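Beta-hexosaminidase LpqI (Mycobacterium tuberculosis H37Rv, PDB 6GFV) cleaves the terminal beta-1,4-linked N-acetylglucosamine from peptidoglycan fragments, as a family 3 glycoside hydrolase that takes part in mycobacterial cell-wall recycling. Local coordinates at residues 119-122 and 123-126; 245-248 and 249-253; 259-262 and 263-266. One frame throughout, in Å; residues are numbered along the deposited sequence.

Contact 1 of 3, residues 119-122 and 123-126; sequences RGRQ and MRKL
M123 curls back along its own helix onto the turn that holds R119 and G120. Its thioether chain is extended as far as SD and bends at the last torsion (chi3 -77°), which brings CE back to 3.6 Å from R119 O and 3.8 Å from G120 CA. On another flank of the helix, K125 and R121, four residues apart, lie side by side and point the same way. CG of K125 sits anti to its carbonyl carbon (chi1 -68°), and the chain passes over the carbonyl oxygen R121 O, with K125 CG 3.5 Å from it. Further out, K125 NZ comes 3.9 Å from R121 CD, so the aliphatic part of the arginine is what meets the lysine. The R121 guanidinium turns off at a bend in its chain and forms a salt bridge with D118, leaving R121 NE 5.3 Å from K125 NZ. L126 closes the series, its CG 3.5 Å from Q122 O. Beneath these side chains run the i to i+4 bonds of the helix: M123 N to R119 O (3.0 Å), R124 N to G120 O (2.9 Å) and K125 N to R121 O, with a weak one from L126 N to Q122 O. D118 also accepts a bond from Q122 NE2, so one carboxylate serves two neighbouring side chains. R119 reaches E81 by a salt bridge and the carbonyl of G95 by a hydrogen bond. This is the C-terminal part of helix 109-126, which leads to strand 130-131; its buried side packs against helix 156-172, M123 touching L170 and R119 touching Y166.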
loop_
_atom_site.group_PDB
_atom_site.type_symbol
_atom_site.label_atom_id
_atom_site.label_comp_id
_atom_site.label_asym_id
_atom_site.label_seq_id
_atom_site.Cartn_x
_atom_site.Cartn_y
_atom_site.Cartn_z
ATOM N N ARG A 119 -12.980 -11.535 -8.569
ATOM C CA ARG A 119 -12.142 -11.703 -7.379
ATOM C C ARG A 119 -12.309 -10.536 -6.398
ATOM O O ARG A 119 -12.366 -10.736 -5.188
ATOM C CB ARG A 119 -10.665 -11.864 -7.782
ATOM C CG ARG A 119 -10.322 -13.228 -8.458
ATOM C CD ARG A 119 -8.857 -13.356 -8.937
ATOM N NE ARG A 119 -7.926 -13.677 -7.862
ATOM C CZ ARG A 119 -7.693 -14.904 -7.401
ATOM N NH1 ARG A 119 -8.315 -15.945 -7.933
ATOM N NH2 ARG A 119 -6.833 -15.089 -6.403
ATOM N N GLY A 120 -12.412 -9.319 -6.924
ATOM C CA GLY A 120 -12.601 -8.137 -6.092
ATOM C C GLY A 120 -13.945 -8.144 -5.376
ATOM O O GLY A 120 -14.060 -7.719 -4.225
ATOM N N ARG A 121 -14.964 -8.621 -6.079
ATOM C CA ARG A 121 -16.305 -8.753 -5.534
ATOM C C ARG A 121 -16.337 -9.704 -4.330
ATOM O O ARG A 121 -16.950 -9.411 -3.313
ATOM C CB ARG A 121 -17.243 -9.249 -6.627
ATOM C CG ARG A 121 -18.694 -8.895 -6.436
ATOM C CD ARG A 121 -19.571 -9.661 -7.417
ATOM N NE ARG A 121 -19.581 -9.055 -8.740
ATOM C CZ ARG A 121 -19.216 -9.666 -9.865
ATOM N NH1 ARG A 121 -18.811 -10.929 -9.852
ATOM N NH2 ARG A 121 -19.271 -9.007 -11.013
ATOM N N GLN A 122 -15.669 -10.847 -4.467
ATOM C CA GLN A 122 -15.558 -11.833 -3.394
ATOM C C GLN A 122 -14.751 -11.292 -2.204
ATOM O O GLN A 122 -15.074 -11.563 -1.050
ATOM C CB GLN A 122 -14.929 -13.123 -3.933
ATOM C CG GLN A 122 -15.797 -13.825 -5.000
ATOM C CD GLN A 122 -15.241 -15.172 -5.420
ATOM O OE1 GLN A 122 -15.153 -16.093 -4.619
ATOM N NE2 GLN A 122 -14.839 -15.282 -6.673
ATOM N N MET A 123 -13.704 -10.527 -2.493
ATOM C CA MET A 123 -12.909 -9.870 -1.463
ATOM C C MET A 123 -13.705 -8.814 -0.690
ATOM O O MET A 123 -13.559 -8.683 0.514
ATOM C CB MET A 123 -11.658 -9.218 -2.077
ATOM C CG MET A 123 -10.470 -10.152 -2.222
ATOM S SD MET A 123 -8.957 -9.294 -2.751
ATOM C CE MET A 123 -9.289 -9.080 -4.484
ATOM N N ARG A 124 -14.552 -8.067 -1.378
ATOM C CA ARG A 124 -15.351 -7.051 -0.698
ATOM C C ARG A 124 -16.430 -7.662 0.228
ATOM O O ARG A 124 -16.728 -7.116 1.291
ATOM C CB ARG A 124 -16.008 -6.119 -1.708
ATOM C CG ARG A 124 -16.826 -5.012 -1.050
ATOM C CD ARG A 124 -17.440 -4.063 -2.051
ATOM N NE ARG A 124 -18.800 -4.431 -2.438
ATOM C CZ ARG A 124 -19.138 -4.996 -3.595
ATOM N NH1 ARG A 124 -18.217 -5.286 -4.505
ATOM N NH2 ARG A 124 -20.409 -5.283 -3.842
ATOM N N LYS A 125 -17.002 -8.793 -0.163
ATOM C CA LYS A 125 -17.946 -9.492 0.713
ATOM C C LYS A 125 -17.288 -9.984 2.014
ATOM O O LYS A 125 -17.934 -10.022 3.062
ATOM C CB LYS A 125 -18.592 -10.669 -0.021
ATOM C CG LYS A 125 -19.530 -10.268 -1.141
ATOM C CD LYS A 125 -19.911 -11.466 -1.997
ATOM C CE LYS A 125 -20.203 -11.061 -3.434
ATOM N NZ LYS A 125 -19.733 -12.098 -4.405
ATOM N N LEU A 126 -16.018 -10.369 1.939
ATOM C CA LEU A 126 -15.298 -10.821 3.126
ATOM C C LEU A 126 -14.961 -9.680 4.075
ATOM O O LEU A 126 -14.791 -9.903 5.265
ATOM C CB LEU A 126 -14.016 -11.555 2.744
ATOM C CG LEU A 126 -14.151 -12.899 2.025
ATOM C CD1 LEU A 126 -12.815 -13.351 1.479
ATOM C CD2 LEU A 126 -14.739 -13.945 2.952
#

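Contact 2 of 3, residues 245-248 and 249-253; sequences AAVN and LLRTG
Regular i to i+4 bonding joins A245 O to L249 N, V247 O to R251 N (2.9 Å) and N248 O to T252 N, with a longer, weak bond from L250 N to A246 O. Close to the acceptor V247 O lies R251 CG, at 3.5 Å. V247 and R251 then run alongside each other, V247 CG1 meeting R251 NE at 4.2 Å. With a bend at chi2 (-54°) the arginine chain stands out from the helix beside V247, and its guanidinium is gripped by D295 in a salt bridge and by the carbonyls of G263 and F261. Helix 244-252 is the helical arm of the beta-alpha-beta unit between strands 223-230 and 265-267, part of the TIM-barrel fold, and L250 and R251 both touch V265 of the second strand. At the C-terminal end T252 turns back on N248: its CG2 is 3.5 Å and its OG1 3.0 Å from N248 O. G253 N still bonds to L249 O (2.8 Å), but G253 itself leaves the helix with phi 77°, a positive value that glycine readily adopts.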
loop_
_atom_site.group_PDB
_atom_site.type_symbol
_atom_site.label_atom_id
_atom_site.label_comp_id
_atom_site.label_asym_id
_atom_site.label_seq_id
_atom_site.Cartn_x
_atom_site.Cartn_y
_atom_site.Cartn_z
ATOM N N ALA A 245 12.746 12.880 -1.707
ATOM C CA ALA A 245 12.982 13.193 -3.113
ATOM C C ALA A 245 12.160 12.270 -4.013
ATOM O O ALA A 245 11.554 12.729 -4.972
ATOM C CB ALA A 245 14.471 13.094 -3.448
ATOM N N ALA A 246 12.119 10.976 -3.694
ATOM C CA ALA A 246 11.321 10.027 -4.473
ATOM C C ALA A 246 9.809 10.283 -4.349
ATOM O O ALA A 246 9.101 10.305 -5.339
ATOM C CB ALA A 246 11.657 8.567 -4.064
ATOM N N VAL A 247 9.305 10.469 -3.138
ATOM C CA VAL A 247 7.877 10.755 -2.979
ATOM C C VAL A 247 7.538 12.090 -3.662
ATOM O O VAL A 247 6.554 12.175 -4.371
ATOM C CB VAL A 247 7.465 10.768 -1.510
ATOM C CG1 VAL A 247 6.006 11.109 -1.363
ATOM C CG2 VAL A 247 7.743 9.403 -0.883
ATOM N N ASN A 248 8.382 13.109 -3.505
ATOM C CA ASN A 248 8.134 14.401 -4.185
ATOM C C ASN A 248 8.034 14.283 -5.718
ATOM O O ASN A 248 7.235 14.971 -6.322
ATOM C CB ASN A 248 9.214 15.431 -3.799
ATOM C CG ASN A 248 8.898 16.142 -2.487
ATOM O OD1 ASN A 248 7.859 15.924 -1.897
ATOM N ND2 ASN A 248 9.802 16.979 -2.030
ATOM N N LEU A 249 8.826 13.413 -6.345
ATOM C CA LEU A 249 8.682 13.156 -7.783
ATOM C C LEU A 249 7.291 12.627 -8.139
ATOM O O LEU A 249 6.682 13.041 -9.130
ATOM C CB LEU A 249 9.728 12.156 -8.271
ATOM C CG LEU A 249 9.691 11.769 -9.761
ATOM C CD1 LEU A 249 9.893 12.991 -10.658
ATOM C CD2 LEU A 249 10.728 10.686 -10.083
ATOM N N LEU A 250 6.811 11.695 -7.325
ATOM C CA LEU A 250 5.472 11.141 -7.476
ATOM C C LEU A 250 4.417 12.230 -7.312
ATOM O O LEU A 250 3.495 12.322 -8.123
ATOM C CB LEU A 250 5.238 10.008 -6.473
ATOM C CG LEU A 250 3.826 9.390 -6.439
ATOM C CD1 LEU A 250 3.376 8.851 -7.798
ATOM C CD2 LEU A 250 3.738 8.312 -5.389
ATOM N N ARG A 251 4.566 13.052 -6.275
ATOM C CA ARG A 251 3.631 14.151 -6.019
ATOM C C ARG A 251 3.564 15.177 -7.171
ATOM O O ARG A 251 2.485 15.635 -7.516
ATOM C CB ARG A 251 3.994 14.891 -4.719
ATOM C CG ARG A 251 3.831 14.093 -3.425
ATOM C CD ARG A 251 2.435 13.512 -3.277
ATOM N NE ARG A 251 2.259 12.863 -1.975
ATOM C CZ ARG A 251 1.226 12.101 -1.638
ATOM N NH1 ARG A 251 0.258 11.869 -2.516
ATOM N NH2 ARG A 251 1.169 11.566 -0.424
ATOM N N THR A 252 4.708 15.539 -7.755
ATOM C CA THR A 252 4.735 16.588 -8.790
ATOM C C THR A 252 4.493 16.066 -10.204
ATOM O O THR A 252 3.872 16.741 -11.017
ATOM C CB THR A 252 6.077 17.356 -8.776
ATOM O OG1 THR A 252 7.158 16.434 -8.927
ATOM C CG2 THR A 252 6.237 18.116 -7.491
ATOM N N GLY A 253 4.994 14.872 -10.499
ATOM C CA GLY A 253 4.771 14.226 -11.784
ATOM C C GLY A 253 5.602 14.742 -12.959
ATOM O O GLY A 253 6.084 13.958 -13.767
#

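Contact 3 of 3, residues 259-262 and 263-266; sequences PPFD and GPVF
The ring of F261 carries the G263 backbone on one face: G263 N stands 3.5 Å above the plane, over the ring centre, and G263 CA makes a CH-pi contact, 3.8 Å from the centroid and 29° off the ring normal. The closest approach is F261 CZ to G263 CA, 3.4 Å. At the edge, in the ring plane, lies P264 O, and V265 CG2 also reaches the rim, 4.0 Å from F261 CE2. F261 CZ meets P264 CD less closely, at 4.3 Å. The phenyl gets there because CG stands anti to the backbone N (chi1 -179°), which carries the ring forward along the chain. There it lies against the peptide of the residue two places on. G263, having no side chain, lets its CA rest directly on the ring. The D262 carboxylate forms a salt bridge with R332 through OD1. D295, the salt-bridge partner of R251, accepts a hydrogen bond from V265 N as the loop enters strand 265-267. F261 also packs on L250 of helix 244-252 and on V224 of the neighbouring strand 223-230, while V265 packs on V226. This loop seats F261 between helix 244-252 and the sheet where the chain enters a strand of the TIM-barrel fold, a strand that leads directly to D268, the probable nucleophile of this glycoside hydrolase family 3 enzyme.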
loop_
_atom_site.group_PDB
_atom_site.type_symbol
_atom_site.label_atom_id
_atom_site.label_comp_id
_atom_site.label_asym_id
_atom_site.label_seq_id
_atom_site.Cartn_x
_atom_site.Cartn_y
_atom_site.Cartn_z
ATOM N N PRO A 259 0.967 13.893 -14.701
ATOM C CA PRO A 259 0.280 14.888 -13.877
ATOM C C PRO A 259 0.602 14.655 -12.398
ATOM O O PRO A 259 1.170 13.631 -12.079
ATOM C CB PRO A 259 -1.196 14.642 -14.190
ATOM C CG PRO A 259 -1.248 13.333 -14.782
ATOM C CD PRO A 259 0.027 13.056 -15.453
ATOM N N PRO A 260 0.281 15.605 -11.514
ATOM C CA PRO A 260 0.612 15.401 -10.095
ATOM C C PRO A 260 -0.251 14.308 -9.453
ATOM O O PRO A 260 -1.325 14.052 -9.980
ATOM C CB PRO A 260 0.318 16.764 -9.461
ATOM C CG PRO A 260 0.135 17.706 -10.583
ATOM C CD PRO A 260 -0.326 16.919 -11.756
ATOM N N PHE A 261 0.206 13.693 -8.358
ATOM C CA PHE A 261 -0.574 12.663 -7.655
ATOM C C PHE A 261 -0.854 13.048 -6.212
ATOM O O PHE A 261 0.071 13.225 -5.431
ATOM C CB PHE A 261 0.141 11.300 -7.680
ATOM C CG PHE A 261 -0.630 10.196 -6.999
ATOM C CD1 PHE A 261 -1.815 9.721 -7.537
ATOM C CD2 PHE A 261 -0.165 9.627 -5.823
ATOM C CE1 PHE A 261 -2.525 8.693 -6.900
ATOM C CE2 PHE A 261 -0.873 8.610 -5.186
ATOM C CZ PHE A 261 -2.042 8.139 -5.736
ATOM N N ASP A 262 -2.133 13.161 -5.866
ATOM C CA ASP A 262 -2.545 13.561 -4.525
ATOM C C ASP A 262 -3.316 12.451 -3.781
ATOM O O ASP A 262 -3.941 12.705 -2.763
ATOM C CB ASP A 262 -3.399 14.833 -4.602
ATOM C CG ASP A 262 -3.545 15.528 -3.256
ATOM O OD1 ASP A 262 -2.543 15.667 -2.540
ATOM O OD2 ASP A 262 -4.667 15.928 -2.904
ATOM N N GLY A 263 -3.287 11.233 -4.317
ATOM C CA GLY A 263 -3.878 10.080 -3.662
ATOM C C GLY A 263 -3.023 9.520 -2.536
ATOM O O GLY A 263 -1.985 10.094 -2.218
ATOM N N PRO A 264 -3.460 8.395 -1.917
ATOM C CA PRO A 264 -2.740 7.786 -0.790
ATOM C C PRO A 264 -1.455 7.052 -1.216
ATOM O O PRO A 264 -1.469 6.263 -2.157
ATOM C CB PRO A 264 -3.773 6.796 -0.210
ATOM C CG PRO A 264 -4.543 6.356 -1.428
ATOM C CD PRO A 264 -4.614 7.573 -2.336
ATOM N N VAL A 265 -0.369 7.320 -0.500
ATOM C CA VAL A 265 0.931 6.703 -0.734
ATOM C C VAL A 265 1.337 5.766 0.419
ATOM O O VAL A 265 1.349 6.175 1.579
ATOM C CB VAL A 265 2.043 7.768 -0.917
ATOM C CG1 VAL A 265 3.386 7.100 -1.053
ATOM C CG2 VAL A 265 1.758 8.634 -2.129
ATOM N N PHE A 266 1.680 4.524 0.081
ATOM C CA PHE A 266 2.032 3.493 1.064
ATOM C C PHE A 266 3.514 3.133 1.023
ATOM O O PHE A 266 4.050 2.925 -0.052
ATOM C CB PHE A 266 1.260 2.188 0.808
ATOM C CG PHE A 266 -0.237 2.309 0.849
ATOM C CD1 PHE A 266 -0.933 2.927 -0.169
ATOM C CD2 PHE A 266 -0.957 1.702 1.863
ATOM C CE1 PHE A 266 -2.321 2.991 -0.144
ATOM C CE2 PHE A 266 -2.344 1.765 1.890
ATOM C CZ PHE A 266 -3.020 2.410 0.891
#

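Overall arrangement
Along the chain the three contacts come in series, all within the family 3 TIM-barrel domain. Contact 1, on helix 109-126, lies across the chain's centre from contact 2, on helix 244-252, their centres about 32 Å apart and their nearest atoms about 22 Å. Contact 3 is also remote from contact 1, about 25 Å between centres. Contacts 2 and 3 are neighbours, 9 Å between centres, and touch: R251 O accepts a probable hydrogen bond from F261 N. They belong to one beta-alpha-beta unit, in which helix 244-252 precedes strand 265-267. Contact 1 thus marks one side of the barrel; contacts 2 and 3 form one helix-loop-strand connection on the other, running on toward the probable nucleophile D268.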